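Side-chain contact in bacteriocin (Pseudomonas syringae pv. tomato, PDB 4FZL), which probably kills competing bacteria by degrading the cell-wall precursor lipid II, and binds calcium: residues D157-A160 and S161-T164. Residues are numbered along the deposited sequence; the frame is centred on the assembly and turned at random.
Sequences DSNA and SWLT
The side chain of Asn159 meets the benzo side of the Trp162 indole obliquely through ND2, 3.5 Å from Trp162 CE3, with the amide plane turned 41° from the ring. At the other end of the amide, Asn159 OD1 comes within 4.0 Å of the methyl carbon CD1 of Leu163, so one short polar side chain touches both an aromatic and an aliphatic neighbour. Trp162 has CG anti to its own N (chi1 -179°), which swings the indole back beside Asn159; the carbonyl O of Asn159 sits in the ring plane, at the edge, and packs against Trp162 CB at 3.1 Å. These residues lie at the start of the short helix 159-165, which links the antiparallel strands 142-153 and 167-178, and Ser158 is its N-cap. Ser158 OG accepts the Ser161 N-H at 3.0 Å in a nearly straight bond (170°), satisfying an amide that the helix itself would leave without a partner. Ser161, which is buried, bonds through OG to Val119 O and so ties the capped turn to the preceding part of the chain. Trp162 N donates to Ser158 O at 3.0 Å, while Leu163 N is shared between Asn159 O and Ala160 O, both bonds well bent. A water lies 2.5 Å from both Ala160 O and Thr164 OG1, so short that the exact geometry of this bridge is doubtful. Leu163 and Thr164 lean on Pro97 of helix 96-106, and the chain then runs directly into the calcium ligands Leu165 and Asn167.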
ATOM      1  N   ASP A 157      -0.094  12.184   4.969  1.00 35.86           N
ATOM      2  CA  ASP A 157       0.512  11.322   6.044  1.00 34.27           C
ATOM      3  C   ASP A 157       1.571  10.376   5.642  1.00 30.48           C
ATOM      4  O   ASP A 157       2.517  10.166   6.419  1.00 48.17           O
ATOM      5  CB  ASP A 157      -0.599  10.514   6.742  1.00 30.09           C
ATOM      6  CG  ASP A 157      -1.584  11.421   7.357  1.00 39.68           C
ATOM      7  OD1 ASP A 157      -2.793  11.067   7.358  1.00 32.10           O
ATOM      8  OD2 ASP A 157      -1.071  12.525   7.760  1.00 45.65           O
ATOM      9  N   SER A 158       1.471   9.797   4.434  1.00 39.29           N
ATOM     10  CA  SER A 158       2.428   8.792   3.982  1.00 36.92           C
ATOM     11  C   SER A 158       2.634   8.961   2.469  1.00 45.18           C
ATOM     12  O   SER A 158       1.834   8.456   1.695  1.00 37.79           O
ATOM     13  CB  SER A 158       1.898   7.373   4.317  1.00 39.06           C
ATOM     14  OG  SER A 158       2.682   6.309   3.765  1.00 49.26           O
ATOM     15  N   ASN A 159       3.674   9.709   2.031  1.00 33.85           N
ATOM     16  CA  ASN A 159       4.007   9.646   0.619  1.00 35.10           C
ATOM     17  C   ASN A 159       4.001   8.199   0.136  1.00 27.32           C
ATOM     18  O   ASN A 159       3.445   7.864  -0.961  1.00 32.75           O
ATOM     19  CB  ASN A 159       5.341  10.233   0.206  1.00 44.33           C
ATOM     20  CG  ASN A 159       5.639   9.869  -1.231  1.00 57.44           C
ATOM     21  OD1 ASN A 159       6.327   8.841  -1.526  1.00 42.80           O
ATOM     22  ND2 ASN A 159       4.957  10.590  -2.146  1.00 47.56           N
ATOM     23  N   ALA A 160       4.567   7.298   0.925  1.00 29.36           N
ATOM     24  CA  ALA A 160       4.470   5.893   0.442  1.00 27.93           C
ATOM     25  C   ALA A 160       3.163   5.269   0.091  1.00 34.52           C
ATOM     26  O   ALA A 160       3.021   4.815  -1.017  1.00 38.23           O
ATOM     27  CB  ALA A 160       5.218   4.974   1.342  1.00 33.07           C
ATOM     28  N   SER A 161       2.226   5.212   1.059  1.00 33.27           N
ATOM     29  CA  SER A 161       0.850   4.724   0.858  1.00 25.05           C
ATOM     30  C   SER A 161       0.186   5.468  -0.309  1.00 20.75           C
ATOM     31  O   SER A 161      -0.708   4.961  -1.022  1.00 20.81           O
ATOM     32  CB  SER A 161      -0.003   4.835   2.139  1.00 21.62           C
ATOM     33  OG  SER A 161       0.537   3.862   3.072  1.00 29.31           O
ATOM     34  N   TRP A 162       0.547   6.739  -0.412  1.00 22.98           N
ATOM     35  CA  TRP A 162       0.074   7.524  -1.528  1.00 19.97           C
ATOM     36  C   TRP A 162       0.438   6.891  -2.870  1.00 17.91           C
ATOM     37  O   TRP A 162      -0.307   7.008  -3.826  1.00 20.95           O
ATOM     38  CB  TRP A 162       0.586   8.969  -1.425  1.00 27.77           C
ATOM     39  CG  TRP A 162       0.122   9.838  -2.537  1.00 28.56           C
ATOM     40  CD1 TRP A 162      -1.107  10.465  -2.695  1.00 26.38           C
ATOM     41  CD2 TRP A 162       0.907  10.180  -3.718  1.00 28.68           C
ATOM     42  NE1 TRP A 162      -1.150  11.134  -3.933  1.00 27.69           N
ATOM     43  CE2 TRP A 162       0.054  11.008  -4.572  1.00 31.31           C
ATOM     44  CE3 TRP A 162       2.195   9.866  -4.141  1.00 30.93           C
ATOM     45  CZ2 TRP A 162       0.489  11.479  -5.809  1.00 30.92           C
ATOM     46  CZ3 TRP A 162       2.628  10.369  -5.359  1.00 38.96           C
ATOM     47  CH2 TRP A 162       1.804  11.166  -6.170  1.00 34.08           C
ATOM     48  N   LEU A 163       1.602   6.321  -2.995  1.00 23.65           N
ATOM     49  CA  LEU A 163       2.013   5.708  -4.256  1.00 24.47           C
ATOM     50  C   LEU A 163       1.063   4.619  -4.665  1.00 25.93           C
ATOM     51  O   LEU A 163       0.808   4.404  -5.871  1.00 33.31           O
ATOM     52  CB  LEU A 163       3.418   5.135  -4.116  1.00 23.33           C
ATOM     53  CG  LEU A 163       4.571   6.117  -4.058  1.00 21.42           C
ATOM     54  CD1 LEU A 163       5.927   5.534  -3.703  1.00 22.93           C
ATOM     55  CD2 LEU A 163       4.600   7.016  -5.316  1.00 28.88           C
ATOM     56  N   THR A 164       0.476   3.958  -3.668  1.00 20.38           N
ATOM     57  CA  THR A 164      -0.428   2.850  -3.906  1.00 23.11           C
ATOM     58  C   THR A 164      -1.881   3.336  -4.060  1.00 20.87           C
ATOM     59  O   THR A 164      -2.589   2.864  -4.951  1.00 25.46           O
ATOM     60  CB  THR A 164      -0.360   1.871  -2.720  1.00 25.24           C
ATOM     61  OG1 THR A 164       0.992   1.352  -2.610  1.00 28.88           O
ATOM     62  CG2 THR A 164      -1.389   0.785  -2.881  1.00 22.09           C
TER
HETATM   63  O   HOH W   1       2.313   2.383  -0.774  1.00 31.93           O